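Local coordinates for protein ethylbenzene dehydrogenase alpha-subunit (Aromatoleum aromaticum, PDB 2IVF) that forms the alpha subunit of a molybdenum enzyme of the molybdopterin oxidoreductase family, carrying a molybdenum atom, two pterin guanosine dinucleotides and an iron-sulfur cluster, at residues E277-A282 with A292-P297. Sequence-based numbering, arbitrary orientation.
Sequences EVVVIA and ADLHVP. With MGD (2-amino-5,6-dimercapto-7-methyl-3,7,8a,9-tetrahydro-8-oxa-1,3,9,10-tetraaza-anthracen-4-one guanosine dinucleotide), chain M.
Val-279 and Val-296 interlock on one face of a parallel strand pair: Val-279 CG1 lies 3.4 Å from Val-296 CG2, tighter than usual carbon contact. The Val-296 side chain fits between Val-279 and Ile-281, with its CB 3.9 Å from Ile-281 CG1. Earlier on this face, Leu-294 runs alongside Val-279, pointing the same way. On the other face, Val-280 CG2 meets the small Ala-292 CB at 3.6 Å, while Val-278 CG1 lies 3.7 Å from Ala-292 CA.

The segment axes run 25° from parallel, joined by hydrogen bonds from Val-280 N to Leu-294 O, Val-296 N to Val-280 O and Ala-282 N to Val-296 O; Val-278 O is gripped by both Asp-293 N and Leu-294 N. At the start Asp-293 substitutes a side-chain acceptor, its OD2 taking Val-278 N at 2.9 Å on the anti side; Arg-317 of the beta-subunit also holds this carboxylate. At the far end, His-295 has CG anti to its backbone N (chi1 176°), and its ring reaches forward along the strands, where NE2 donates to Ala-282 O at 2.7 Å. One residue back, on the edge turned away from 294-296, Ile-281 O accepts from N2 of MGD at 2.8 Å, so strand 277-281 lines the dinucleotide pocket.

Strand 294-296 is an edge strand of this chain's four-stranded parallel sheet, with 249-253 beyond 277-281; helices 303-316 and 425-437 pack on the Ile-281, Val-296 and Leu-294 face.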
loop_
_atom_site.group_PDB
_atom_site.type_symbol
_atom_site.label_atom_id
_atom_site.label_comp_id
_atom_site.label_asym_id
_atom_site.label_seq_id
_atom_site.Cartn_x
_atom_site.Cartn_y
_atom_site.Cartn_z
ATOM N N GLU A 277 17.200 -18.788 -2.887
ATOM C CA GLU A 277 17.634 -18.163 -1.665
ATOM C C GLU A 277 17.334 -16.688 -1.747
ATOM O O GLU A 277 17.753 -16.017 -2.678
ATOM C CB GLU A 277 19.120 -18.398 -1.502
ATOM C CG GLU A 277 19.794 -17.676 -0.381
ATOM C CD GLU A 277 21.059 -18.471 0.082
ATOM O OE1 GLU A 277 21.538 -19.363 -0.672
ATOM O OE2 GLU A 277 21.498 -18.264 1.225
ATOM N N VAL A 278 16.587 -16.175 -0.783
ATOM C CA VAL A 278 16.116 -14.785 -0.856
ATOM C C VAL A 278 16.842 -13.950 0.157
ATOM O O VAL A 278 16.833 -14.234 1.365
ATOM C CB VAL A 278 14.592 -14.697 -0.655
ATOM C CG1 VAL A 278 14.135 -13.231 -0.559
ATOM C CG2 VAL A 278 13.839 -15.530 -1.792
ATOM N N VAL A 279 17.448 -12.898 -0.362
ATOM C CA VAL A 279 18.233 -11.982 0.399
ATOM C C VAL A 279 17.634 -10.573 0.303
ATOM O O VAL A 279 17.361 -10.080 -0.795
ATOM C CB VAL A 279 19.655 -11.915 -0.082
ATOM C CG1 VAL A 279 20.447 -10.963 0.839
ATOM C CG2 VAL A 279 20.228 -13.377 -0.183
ATOM N N VAL A 280 17.437 -9.935 1.452
ATOM C CA VAL A 280 16.984 -8.537 1.489
ATOM C C VAL A 280 18.146 -7.747 1.986
ATOM O O VAL A 280 18.627 -8.005 3.090
ATOM C CB VAL A 280 15.724 -8.322 2.383
ATOM C CG1 VAL A 280 15.437 -6.856 2.621
ATOM C CG2 VAL A 280 14.472 -9.019 1.759
ATOM N N ILE A 281 18.637 -6.841 1.138
ATOM C CA ILE A 281 19.689 -5.908 1.521
ATOM C C ILE A 281 18.970 -4.600 1.862
ATOM O O ILE A 281 18.397 -3.928 0.986
ATOM C CB ILE A 281 20.721 -5.671 0.402
ATOM C CG1 ILE A 281 21.284 -6.980 -0.106
ATOM C CG2 ILE A 281 21.841 -4.739 0.925
ATOM C CD1 ILE A 281 22.202 -6.816 -1.321
ATOM N N ALA A 282 18.960 -4.271 3.153
ATOM C CA ALA A 282 18.248 -3.118 3.660
ATOM C C ALA A 282 18.915 -2.720 4.972
ATOM O O ALA A 282 19.334 -3.598 5.749
ATOM C CB ALA A 282 16.761 -3.434 3.907
ATOM N N ALA A 292 12.339 -13.467 3.308
ATOM C CA ALA A 292 13.782 -13.553 3.149
ATOM C C ALA A 292 14.428 -14.636 4.004
ATOM O O ALA A 292 14.066 -14.849 5.170
ATOM C CB ALA A 292 14.423 -12.203 3.448
ATOM N N ASP A 293 15.404 -15.308 3.412
ATOM C CA ASP A 293 16.323 -16.183 4.139
ATOM C C ASP A 293 17.385 -15.403 4.914
ATOM O O ASP A 293 17.870 -15.846 5.956
ATOM C CB ASP A 293 16.977 -17.168 3.181
ATOM C CG ASP A 293 15.978 -18.080 2.530
ATOM O OD1 ASP A 293 15.262 -18.811 3.263
ATOM O OD2 ASP A 293 15.895 -18.039 1.295
ATOM N N LEU A 294 17.761 -14.250 4.381
ATOM C CA LEU A 294 18.847 -13.467 4.880
ATOM C C LEU A 294 18.482 -12.037 4.784
ATOM O O LEU A 294 17.911 -11.588 3.790
ATOM C CB LEU A 294 20.092 -13.674 3.995
ATOM C CG LEU A 294 20.839 -15.018 4.156
ATOM C CD1 LEU A 294 21.906 -15.145 3.075
ATOM C CD2 LEU A 294 21.479 -15.048 5.525
ATOM N N HIS A 295 18.814 -11.334 5.828
ATOM C CA HIS A 295 18.888 -9.890 5.830
ATOM C C HIS A 295 20.333 -9.457 5.854
ATOM O O HIS A 295 21.123 -9.831 6.770
ATOM C CB HIS A 295 18.169 -9.372 7.084
ATOM C CG HIS A 295 18.256 -7.910 7.250
ATOM N ND1 HIS A 295 18.396 -7.333 8.487
ATOM C CD2 HIS A 295 18.311 -6.894 6.341
ATOM C CE1 HIS A 295 18.462 -6.018 8.342
ATOM N NE2 HIS A 295 18.382 -5.728 7.054
ATOM N N VAL A 296 20.681 -8.595 4.903
ATOM C CA VAL A 296 22.001 -8.005 4.857
ATOM C C VAL A 296 21.833 -6.569 5.372
ATOM O O VAL A 296 21.279 -5.729 4.674
ATOM C CB VAL A 296 22.585 -8.060 3.421
ATOM C CG1 VAL A 296 23.897 -7.259 3.328
ATOM C CG2 VAL A 296 22.760 -9.543 2.904
ATOM N N PRO A 297 22.260 -6.305 6.634
ATOM C CA PRO A 297 21.920 -5.084 7.332
ATOM C C PRO A 297 22.898 -3.975 7.031
ATOM O O PRO A 297 23.637 -3.465 7.897
ATOM C CB PRO A 297 21.943 -5.509 8.794
ATOM C CG PRO A 297 22.983 -6.539 8.846
ATOM C CD PRO A 297 23.003 -7.237 7.511
HETATM P PB MGD M . 11.332 2.111 -1.907
HETATM O O1B MGD M . 9.930 2.046 -1.411
HETATM O O2B MGD M . 11.964 3.455 -1.854
HETATM O O3B MGD M . 11.572 1.562 -3.365
HETATM O O3A MGD M . 9.316 1.147 -4.473
HETATM P PA MGD M . 10.749 0.480 -4.256
HETATM O O1A MGD M . 10.496 -0.783 -3.556
HETATM O O2A MGD M . 11.475 0.436 -5.512
HETATM O "O5'" MGD M . 12.253 1.101 -1.061
HETATM C "C5'" MGD M . 12.243 1.178 0.372
HETATM C "C4'" MGD M . 13.402 0.369 0.947
HETATM O "O4'" MGD M . 14.636 0.997 0.630
HETATM C "C3'" MGD M . 13.264 0.579 2.437
HETATM O "O3'" MGD M . 12.490 -0.504 2.939
HETATM C "C2'" MGD M . 14.719 0.530 2.922
HETATM O "O2'" MGD M . 14.922 -0.641 3.734
HETATM C "C1'" MGD M . 15.533 0.466 1.619
HETATM N N9 MGD M . 16.716 1.351 1.742
HETATM C C8 MGD M . 16.754 2.654 2.058
HETATM N N7 MGD M . 18.010 3.114 2.021
HETATM C C5 MGD M . 18.783 2.060 1.653
HETATM C C6 MGD M . 20.139 1.837 1.457
HETATM O O6 MGD M . 21.028 2.684 1.617
HETATM N N1 MGD M . 20.532 0.556 1.059
HETATM C C2 MGD M . 19.659 -0.526 0.871
HETATM N N2 MGD M . 20.148 -1.757 0.494
HETATM N N3 MGD M . 18.352 -0.282 1.043
HETATM C C4 MGD M . 17.928 0.955 1.444
HETATM C C10 MGD M . 9.179 2.374 -5.091
HETATM C C11 MGD M . 8.093 2.265 -6.133
HETATM O O11 MGD M . 6.949 1.858 -5.503
HETATM C C12 MGD M . 7.871 3.536 -6.965
HETATM S S12 MGD M . 9.196 4.607 -7.397
HETATM C C13 MGD M . 6.605 3.848 -7.393
HETATM S S13 MGD M . 6.361 5.266 -8.354
HETATM C C14 MGD M . 5.443 2.994 -7.019
HETATM N N15 MGD M . 4.770 3.672 -5.874
HETATM C C16 MGD M . 4.054 2.940 -4.907
HETATM C C17 MGD M . 3.303 3.532 -3.925
HETATM O O17 MGD M . 3.230 4.780 -3.821
HETATM N N18 MGD M . 2.634 2.695 -3.010
HETATM C C19 MGD M . 2.685 1.337 -3.074
HETATM N N19 MGD M . 2.011 0.632 -2.144
HETATM N N20 MGD M . 3.460 0.796 -4.026
HETATM C C21 MGD M . 4.098 1.550 -4.935
HETATM N N22 MGD M . 4.883 0.956 -5.919
HETATM C C23 MGD M . 5.992 1.622 -6.537
#